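Non-reducing end beta-L-arabinofuranosidase (Bacteroides thetaiotaomicron, PDB 5MQO) probably hydrolyses glycosidic bonds of complex plant pectin as a GH127-family glycoside hydrolase of a gut bacterium, apparently acting as an aceric acidase. Local coordinates at residues I420-K425 with Y679-N684; W106-A111 with G201-R206. All blocks are in the same frame, centred on the assembly; numbering follows the deposited sequence.

Contact 1: residues I420-K425 with Y679-N684; sequences ISLDGK and YYAWGN
A buried interdomain contact between two loops, carried by L422 and N684, joins the GH127 catalytic domain to the family's C-terminal domain. One loop follows helix 402-416; the other leaves strand 670-678 on its way to strand 690-697. The backbone N of L422 donates a nearly straight hydrogen bond to N684 OD1 (2.9 Å, 176° at the hydrogen), approaching from a direction tilted 28° off the carbonyl plane. At its other end the same amide turns back on its own loop, where N684 ND2 donates to A681 O at 2.9 Å. That acceptor lies close to the amide plane of N684, so the two bonds together fix the rotation of the group. With CG of L422 anti to its carbonyl carbon (chi1 -71°), the side chain crosses the amide at about a right angle, and its CD1 lies 3.8 Å from N684 CG. The second methyl, L422 CD2, comes to the edge of the Y680 ring, 3.9 Å from CE1. S421 to G424 form a type I beta turn, inside which S421 OG donates to D423 OD1 (2.6 Å). Beyond the pair, L422 O accepts a bond from R54, and R449 bonds W682 O. The arrangement is that of a side-chain amide bridging two loops, here an asparagine of the C-terminal domain reading the backbone N-H of the second residue of a catalytic-domain beta turn.

Contact 2: residues W106-A111 with G201-R206; sequences WMEGVA and GIVHHR
E108 and V203 meet across two nearly parallel helices, and the glutamate can be followed outward from its backbone. Its CB leaves the helix flank with CG anti to the backbone N (chi1 -176°), and the chain stays extended beyond that point. CG packs against the valine, lying 3.6 Å from V203 CG2, and the two side chains cross at about a right angle. Farther along, CD remains near the same methyl, 3.8 Å from V203 CG2. At the tip, OE1 forms a salt bridge with R464; OE2 makes a weak hydrogen bond with Q468 and also lies 3.6 Å from V203 CG2. The buried carboxylate thus has polar partners outside the segments while CG, CD and OE2 lie along the valine. The other valine methyl, V203 CG1, is 4.0 Å from A111 CB, which also rests against the backbone of H204. On the far flank, the bent chain of M107 (chi2 81°) brings CE to 3.7 Å from H204 CD2, an oblique approach to the imidazole. Helices 120-136 and 212-230 cover this side through F129, I130 and L213. With axes 8.7 Å apart and 15° between their directions, the segments pack as neighbouring parallel helices, consistent with the (alpha/alpha)6 barrel of the six-hairpin glycosidase clan, to which this catalytic domain is assigned.

In the fold
Contact 2 comes first along the chain and closes before contact 1 opens; their centres lie 25 Å apart, and the nearest atoms are about 10 Å apart without touching. Both draw on the catalytic domain: contact 2 joins helices 102-117 and 192-208 inside it, whereas contact 1 ties a loop after helix 402-416 to a loop of the C-terminal domain's beta sheet. Helix 50-69 has links to both, through R54 to L422 and through W67 to W106. Packing inside the helical domain and docking of the C-terminal domain thus take place in separate parts of one chain, an example of how a multidomain hydrolase combines the two.

Contact 1: residues I420-K425 with Y679-N684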
loop_
_atom_site.group_PDB
_atom_site.type_symbol
_atom_site.label_atom_id
_atom_site.label_comp_id
_atom_site.label_asym_id
_atom_site.label_seq_id
_atom_site.Cartn_x
_atom_site.Cartn_y
_atom_site.Cartn_z
ATOM N N ILE A 420 -6.037 1.634 9.926
ATOM C CA ILE A 420 -6.363 2.781 10.766
ATOM C C ILE A 420 -7.869 2.850 10.893
ATOM O O ILE A 420 -8.582 2.423 10.002
ATOM C CB ILE A 420 -5.769 4.104 10.192
ATOM C CG1 ILE A 420 -5.671 5.186 11.287
ATOM C CG2 ILE A 420 -6.536 4.598 8.954
ATOM C CD1 ILE A 420 -5.073 6.519 10.827
ATOM N N SER A 421 -8.334 3.373 12.024
ATOM C CA SER A 421 -9.762 3.632 12.281
ATOM C C SER A 421 -10.320 4.750 11.383
ATOM O O SER A 421 -9.564 5.496 10.753
ATOM C CB SER A 421 -9.984 3.977 13.769
ATOM O OG SER A 421 -9.119 5.020 14.227
ATOM N N LEU A 422 -11.647 4.833 11.300
ATOM C CA LEU A 422 -12.289 5.944 10.609
ATOM C C LEU A 422 -12.100 7.269 11.374
ATOM O O LEU A 422 -11.887 8.292 10.734
ATOM C CB LEU A 422 -13.750 5.648 10.335
ATOM C CG LEU A 422 -13.980 4.580 9.266
ATOM C CD1 LEU A 422 -15.446 4.195 9.238
ATOM C CD2 LEU A 422 -13.524 5.051 7.887
ATOM N N ASP A 423 -12.079 7.245 12.715
ATOM C CA ASP A 423 -11.754 8.457 13.509
ATOM C C ASP A 423 -10.284 8.881 13.520
ATOM O O ASP A 423 -9.935 9.793 14.252
ATOM C CB ASP A 423 -12.310 8.396 14.957
ATOM C CG ASP A 423 -11.643 7.332 15.857
ATOM O OD1 ASP A 423 -10.620 6.717 15.503
ATOM O OD2 ASP A 423 -12.188 7.100 16.960
ATOM N N GLY A 424 -9.430 8.211 12.745
ATOM C CA GLY A 424 -8.031 8.617 12.568
ATOM C C GLY A 424 -7.095 8.408 13.740
ATOM O O GLY A 424 -5.974 8.893 13.706
ATOM N N LYS A 425 -7.542 7.690 14.765
ATOM C CA LYS A 425 -6.846 7.636 16.045
ATOM C C LYS A 425 -6.373 6.262 16.480
ATOM O O LYS A 425 -5.442 6.172 17.300
ATOM C CB LYS A 425 -7.765 8.157 17.133
ATOM C CG LYS A 425 -7.976 9.651 17.113
ATOM C CD LYS A 425 -8.697 10.065 18.376
ATOM C CE LYS A 425 -9.122 11.507 18.291
ATOM N NZ LYS A 425 -9.561 11.965 19.633
ATOM N N TYR A 679 -14.302 -3.801 3.602
ATOM C CA TYR A 679 -13.373 -4.372 4.556
ATOM C C TYR A 679 -12.662 -3.293 5.311
ATOM O O TYR A 679 -12.620 -3.361 6.541
ATOM C CB TYR A 679 -12.364 -5.258 3.856
ATOM C CG TYR A 679 -11.276 -5.828 4.713
ATOM C CD1 TYR A 679 -11.535 -6.865 5.625
ATOM C CD2 TYR A 679 -9.978 -5.376 4.578
ATOM C CE1 TYR A 679 -10.504 -7.407 6.403
ATOM C CE2 TYR A 679 -8.942 -5.917 5.329
ATOM C CZ TYR A 679 -9.199 -6.926 6.242
ATOM O OH TYR A 679 -8.148 -7.420 6.966
ATOM N N TYR A 680 -12.160 -2.269 4.609
ATOM C CA TYR A 680 -11.348 -1.260 5.272
ATOM C C TYR A 680 -12.087 -0.657 6.466
ATOM O O TYR A 680 -11.475 -0.385 7.484
ATOM C CB TYR A 680 -10.898 -0.161 4.304
ATOM C CG TYR A 680 -11.919 0.919 4.039
ATOM C CD1 TYR A 680 -12.013 2.028 4.851
ATOM C CD2 TYR A 680 -12.783 0.828 2.953
ATOM C CE1 TYR A 680 -12.953 3.008 4.596
ATOM C CE2 TYR A 680 -13.735 1.805 2.699
ATOM C CZ TYR A 680 -13.811 2.879 3.526
ATOM O OH TYR A 680 -14.729 3.829 3.265
ATOM N N ALA A 681 -13.400 -0.473 6.330
ATOM C CA ALA A 681 -14.258 0.065 7.394
ATOM C C ALA A 681 -14.694 -0.951 8.476
ATOM O O ALA A 681 -15.517 -0.593 9.342
ATOM C CB ALA A 681 -15.504 0.677 6.768
ATOM N N TRP A 682 -14.170 -2.186 8.463
ATOM C CA TRP A 682 -14.552 -3.144 9.499
ATOM C C TRP A 682 -14.037 -2.685 10.863
ATOM O O TRP A 682 -13.122 -1.856 10.948
ATOM C CB TRP A 682 -14.157 -4.595 9.165
ATOM C CG TRP A 682 -12.902 -5.078 9.691
ATOM C CD1 TRP A 682 -11.696 -4.948 9.126
ATOM C CD2 TRP A 682 -12.709 -5.827 10.885
ATOM N NE1 TRP A 682 -10.749 -5.557 9.880
ATOM C CE2 TRP A 682 -11.341 -6.101 10.981
ATOM C CE3 TRP A 682 -13.566 -6.286 11.903
ATOM C CZ2 TRP A 682 -10.781 -6.840 12.050
ATOM C CZ3 TRP A 682 -13.012 -7.005 12.977
ATOM C CH2 TRP A 682 -11.629 -7.279 13.034
ATOM N N GLY A 683 -14.689 -3.194 11.909
ATOM C CA GLY A 683 -14.282 -2.964 13.279
ATOM C C GLY A 683 -14.337 -1.521 13.739
ATOM O O GLY A 683 -13.522 -1.136 14.543
ATOM N N ASN A 684 -15.276 -0.725 13.237
ATOM C CA ASN A 684 -15.501 0.639 13.750
ATOM C C ASN A 684 -16.814 0.730 14.558
ATOM O O ASN A 684 -17.227 1.832 14.924
ATOM C CB ASN A 684 -15.535 1.668 12.587
ATOM C CG ASN A 684 -14.168 1.923 11.986
ATOM O OD1 ASN A 684 -13.424 2.778 12.449
ATOM N ND2 ASN A 684 -13.830 1.177 10.950
#

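Contact 2: residues W106-A111 with G201-R206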
loop_
_atom_site.group_PDB
_atom_site.type_symbol
_atom_site.label_atom_id
_atom_site.label_comp_id
_atom_site.label_asym_id
_atom_site.label_seq_id
_atom_site.Cartn_x
_atom_site.Cartn_y
_atom_site.Cartn_z
ATOM N N TRP A 106 6.705 10.233 11.325
ATOM C CA TRP A 106 5.665 11.212 11.662
ATOM C C TRP A 106 5.926 12.525 10.929
ATOM O O TRP A 106 5.067 13.037 10.201
ATOM C CB TRP A 106 5.624 11.445 13.187
ATOM C CG TRP A 106 4.659 12.548 13.659
ATOM C CD1 TRP A 106 3.318 12.425 13.879
ATOM C CD2 TRP A 106 4.980 13.913 13.968
ATOM N NE1 TRP A 106 2.786 13.611 14.294
ATOM C CE2 TRP A 106 3.776 14.548 14.359
ATOM C CE3 TRP A 106 6.163 14.666 13.941
ATOM C CZ2 TRP A 106 3.715 15.904 14.732
ATOM C CZ3 TRP A 106 6.106 16.026 14.316
ATOM C CH2 TRP A 106 4.882 16.626 14.700
ATOM N N MET A 107 7.135 13.036 11.133
ATOM C CA MET A 107 7.605 14.306 10.588
ATOM C C MET A 107 7.579 14.296 9.051
ATOM O O MET A 107 7.184 15.270 8.423
ATOM C CB MET A 107 9.004 14.578 11.167
ATOM C CG MET A 107 9.943 15.453 10.371
ATOM S SD MET A 107 9.607 17.184 10.620
ATOM C CE MET A 107 10.341 17.741 9.084
ATOM N N GLU A 108 7.973 13.183 8.458
ATOM C CA GLU A 108 7.891 13.004 7.010
ATOM C C GLU A 108 6.442 13.156 6.556
ATOM O O GLU A 108 6.147 13.801 5.536
ATOM C CB GLU A 108 8.441 11.631 6.626
ATOM C CG GLU A 108 8.516 11.334 5.141
ATOM C CD GLU A 108 9.022 9.918 4.829
ATOM O OE1 GLU A 108 9.818 9.329 5.641
ATOM O OE2 GLU A 108 8.601 9.396 3.754
ATOM N N GLY A 109 5.547 12.559 7.332
ATOM C CA GLY A 109 4.121 12.769 7.189
ATOM C C GLY A 109 3.689 14.229 7.313
ATOM O O GLY A 109 2.906 14.692 6.489
ATOM N N VAL A 110 4.186 14.949 8.323
ATOM C CA VAL A 110 3.855 16.368 8.477
ATOM C C VAL A 110 4.285 17.150 7.215
ATOM O O VAL A 110 3.499 17.934 6.683
ATOM C CB VAL A 110 4.488 17.004 9.752
ATOM C CG1 VAL A 110 4.315 18.509 9.762
ATOM C CG2 VAL A 110 3.881 16.447 11.038
ATOM N N ALA A 111 5.510 16.925 6.739
ATOM C CA ALA A 111 6.016 17.572 5.521
ATOM C C ALA A 111 5.219 17.246 4.288
ATOM O O ALA A 111 5.176 18.038 3.363
ATOM C CB ALA A 111 7.462 17.171 5.271
ATOM N N GLY A 201 14.285 13.791 5.562
ATOM C CA GLY A 201 15.000 14.935 5.061
ATOM C C GLY A 201 14.745 15.192 3.599
ATOM O O GLY A 201 14.616 16.359 3.199
ATOM N N ILE A 202 14.686 14.114 2.800
ATOM C CA ILE A 202 14.415 14.233 1.358
ATOM C C ILE A 202 13.014 14.843 1.164
ATOM O O ILE A 202 12.834 15.829 0.449
ATOM C CB ILE A 202 14.461 12.863 0.656
ATOM C CG1 ILE A 202 15.863 12.292 0.651
ATOM C CG2 ILE A 202 13.955 12.931 -0.795
ATOM C CD1 ILE A 202 15.823 10.778 0.550
ATOM N N VAL A 203 12.037 14.230 1.825
ATOM C CA VAL A 203 10.650 14.656 1.756
ATOM C C VAL A 203 10.492 16.098 2.252
ATOM O O VAL A 203 9.744 16.880 1.659
ATOM C CB VAL A 203 9.752 13.696 2.558
ATOM C CG1 VAL A 203 8.330 14.229 2.678
ATOM C CG2 VAL A 203 9.745 12.314 1.906
ATOM N N HIS A 204 11.193 16.446 3.325
ATOM C CA HIS A 204 11.124 17.802 3.813
ATOM C C HIS A 204 11.674 18.796 2.783
ATOM O O HIS A 204 11.061 19.828 2.534
ATOM C CB HIS A 204 11.870 17.960 5.128
ATOM C CG HIS A 204 11.869 19.363 5.629
ATOM N ND1 HIS A 204 12.924 20.228 5.421
ATOM C CD2 HIS A 204 10.915 20.071 6.271
ATOM C CE1 HIS A 204 12.626 21.405 5.939
ATOM N NE2 HIS A 204 11.415 21.337 6.464
ATOM N N HIS A 205 12.824 18.465 2.201
ATOM C CA HIS A 205 13.464 19.274 1.145
ATOM C C HIS A 205 12.537 19.524 -0.027
ATOM O O HIS A 205 12.393 20.639 -0.496
ATOM C CB HIS A 205 14.711 18.565 0.635
ATOM C CG HIS A 205 15.455 19.316 -0.426
ATOM N ND1 HIS A 205 15.792 20.648 -0.301
ATOM C CD2 HIS A 205 15.972 18.907 -1.609
ATOM C CE1 HIS A 205 16.465 21.032 -1.372
ATOM N NE2 HIS A 205 16.591 19.997 -2.179
ATOM N N ARG A 206 11.900 18.461 -0.480
ATOM C CA ARG A 206 11.018 18.499 -1.625
ATOM C C ARG A 206 9.750 19.325 -1.392
ATOM O O ARG A 206 9.222 19.899 -2.334
ATOM C CB ARG A 206 10.704 17.059 -2.049
ATOM C CG ARG A 206 11.950 16.368 -2.620
ATOM C CD ARG A 206 11.680 14.977 -3.177
ATOM N NE ARG A 206 12.896 14.381 -3.742
ATOM C CZ ARG A 206 13.105 13.079 -3.951
ATOM N NH1 ARG A 206 12.189 12.167 -3.644
ATOM N NH2 ARG A 206 14.257 12.676 -4.460
#